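Side-chain contact in molybdopterin biosynthesis protein (Mycobacterium abscessus, PDB 3TCR), which probably takes part in molybdenum cofactor biosynthesis, with a domain of the kind that binds molybdopterin: residues A123-P126 / R130-L133. Sequence-based numbering, arbitrary orientation.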
ATOM      1  N   ALA A 123     -14.377  -9.369  -3.657  1.00 19.35           N
ATOM      2  CA  ALA A 123     -14.572 -10.779  -4.041  1.00 18.59           C
ATOM      3  C   ALA A 123     -13.247 -11.540  -3.991  1.00 17.85           C
ATOM      4  O   ALA A 123     -13.214 -12.713  -3.608  1.00 16.40           O
ATOM      5  CB  ALA A 123     -15.203 -10.920  -5.419  1.00 17.15           C
ATOM      6  N   THR A 124     -12.172 -10.851  -4.383  1.00 17.72           N
ATOM      7  CA  THR A 124     -10.841 -11.450  -4.515  1.00 17.25           C
ATOM      8  C   THR A 124     -10.080 -11.636  -3.198  1.00 17.94           C
ATOM      9  O   THR A 124      -9.552 -12.710  -2.948  1.00 17.29           O
ATOM     10  CB  THR A 124     -10.001 -10.650  -5.534  1.00 16.26           C
ATOM     11  OG1 THR A 124     -10.718 -10.635  -6.771  1.00 15.52           O
ATOM     12  CG2 THR A 124      -8.579 -11.267  -5.769  1.00 14.87           C
ATOM     13  N   GLN A 125      -9.993 -10.583  -2.399  1.00 19.68           N
ATOM     14  CA  GLN A 125      -9.205 -10.565  -1.157  1.00 21.34           C
ATOM     15  C   GLN A 125      -9.416 -11.802  -0.256  1.00 21.74           C
ATOM     16  O   GLN A 125      -8.423 -12.414   0.171  1.00 22.28           O
ATOM     17  CB  GLN A 125      -9.452  -9.267  -0.366  1.00 23.54           C
ATOM     18  CG  GLN A 125      -8.587  -9.090   0.905  1.00 25.87           C
ATOM     19  CD  GLN A 125      -7.118  -8.839   0.587  1.00 27.67           C
ATOM     20  OE1 GLN A 125      -6.796  -8.239  -0.448  1.00 28.61           O
ATOM     21  NE2 GLN A 125      -6.214  -9.320   1.463  1.00 28.43           N
ATOM     22  N   PRO A 126     -10.674 -12.214  -0.002  1.00 20.88           N
ATOM     23  CA  PRO A 126     -10.833 -13.390   0.899  1.00 21.92           C
ATOM     24  C   PRO A 126     -10.330 -14.712   0.351  1.00 20.84           C
ATOM     25  O   PRO A 126     -10.193 -15.685   1.116  1.00 22.51           O
ATOM     26  CB  PRO A 126     -12.358 -13.475   1.161  1.00 22.38           C
ATOM     27  CG  PRO A 126     -12.927 -12.166   0.657  1.00 22.18           C
ATOM     28  CD  PRO A 126     -11.949 -11.585  -0.348  1.00 21.19           C
ATOM     29  N   ARG A 130      -1.978 -15.450   0.359  1.00 23.17           N
ATOM     30  CA  ARG A 130      -1.070 -14.347   0.670  0.50 23.26           C
ATOM     31  C   ARG A 130      -1.177 -13.243  -0.386  1.00 22.86           C
ATOM     32  O   ARG A 130      -1.236 -13.492  -1.571  1.00 23.16           O
ATOM     33  CB  ARG A 130       0.397 -14.809   0.897  0.50 22.86           C
ATOM     34  CG  ARG A 130       1.167 -15.360  -0.287  0.50 21.80           C
ATOM     35  CD  ARG A 130       2.508 -15.990   0.169  0.50 22.08           C
ATOM     36  NE  ARG A 130       2.486 -16.295   1.613  0.50 23.14           N
ATOM     37  CZ  ARG A 130       3.461 -16.871   2.316  0.50 22.97           C
ATOM     38  NH1 ARG A 130       4.561 -17.286   1.714  0.50 23.39           N
ATOM     39  NH2 ARG A 130       3.322 -17.051   3.615  0.50 22.55           N
ATOM     40  N   GLU A 131      -1.230 -12.005   0.081  1.00 22.88           N
ATOM     41  CA  GLU A 131      -1.324 -10.857  -0.807  1.00 23.54           C
ATOM     42  C   GLU A 131       0.046 -10.465  -1.335  1.00 23.25           C
ATOM     43  O   GLU A 131       1.081 -10.718  -0.685  1.00 23.87           O
ATOM     44  CB  GLU A 131      -2.017  -9.640  -0.134  1.00 26.21           C
ATOM     45  CG  GLU A 131      -1.360  -9.109   1.134  1.00 30.54           C
ATOM     46  CD  GLU A 131      -2.189  -8.036   1.876  1.00 34.40           C
ATOM     47  OE1 GLU A 131      -3.358  -7.750   1.455  1.00 33.97           O
ATOM     48  OE2 GLU A 131      -1.653  -7.492   2.897  1.00 35.36           O
ATOM     49  N   LEU A 132       0.045  -9.846  -2.521  1.00 21.19           N
ATOM     50  CA  LEU A 132       1.249  -9.349  -3.165  1.00 20.61           C
ATOM     51  C   LEU A 132       1.006  -7.893  -3.479  1.00 20.53           C
ATOM     52  O   LEU A 132       0.665  -7.499  -4.622  1.00 20.00           O
ATOM     53  CB  LEU A 132       1.571 -10.151  -4.434  1.00 20.10           C
ATOM     54  CG  LEU A 132       1.992 -11.602  -4.155  1.00 20.06           C
ATOM     55  CD1 LEU A 132       1.996 -12.481  -5.405  1.00 18.31           C
ATOM     56  CD2 LEU A 132       3.359 -11.618  -3.460  1.00 20.73           C
ATOM     57  N   LEU A 133       1.160  -7.098  -2.435  1.00 21.07           N
ATOM     58  CA  LEU A 133       0.887  -5.687  -2.491  1.00 21.25           C
ATOM     59  C   LEU A 133       1.742  -5.024  -3.548  1.00 20.88           C
ATOM     60  O   LEU A 133       1.305  -4.084  -4.212  1.00 21.48           O
ATOM     61  CB  LEU A 133       1.138  -5.034  -1.126  1.00 22.38           C
ATOM     62  CG  LEU A 133       0.061  -5.199  -0.055  1.00 22.90           C
ATOM     63  CD1 LEU A 133       0.538  -4.606   1.285  1.00 23.62           C
ATOM     64  CD2 LEU A 133      -1.230  -4.549  -0.529  1.00 21.65           C
TER
HETATM   65  O   HOH W   1      -4.211  -7.127  -0.721  1.00 23.65           O
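Gln-125 and Glu-131 join the two ends of a short connection in the MoCF_biosynth-type alpha/beta domain, between helix 120-124 and the short strand 130-131, outermost of the sheet within this chain and ahead of helix 133-145. Gln-125 lies in a short 3-10 segment close to the end of helix 120-124. Its CG lies anti to the backbone N (chi1 -175°), and a bend at chi2 turns the amide across to the strand. Glu-131 reaches back with its chain extended beyond CG. The single direct bond runs from Gln-125 NE2 to Glu-131 OE1 at 3.3 Å, a long and bent one with an N-H...O angle of 146°. OE1 is met from above the carboxylate plane, the amide and carboxylate planes being steeply turned, 72° apart. A water donates to Gln-125 OE1 at 2.8 Å and appears to reach Glu-131 OE1 too, but that distance is too short to trust, so the bridge is doubtful. Gln-125 also touches Val-157, in the loop before strand 158-161. Backbone hydrogen bonds of Arg-130 with Ile-160, and of Leu-132 just beyond the strand with Ala-158, hold this part of the chain against the antiparallel strand 158-161. If the water is correctly placed, NE2 and OE1 of Gln-125 both lead to Glu-131 OE1, which would limit rotation of the amide. With a poorly aligned bond at the surface, the link is probably modest in strength.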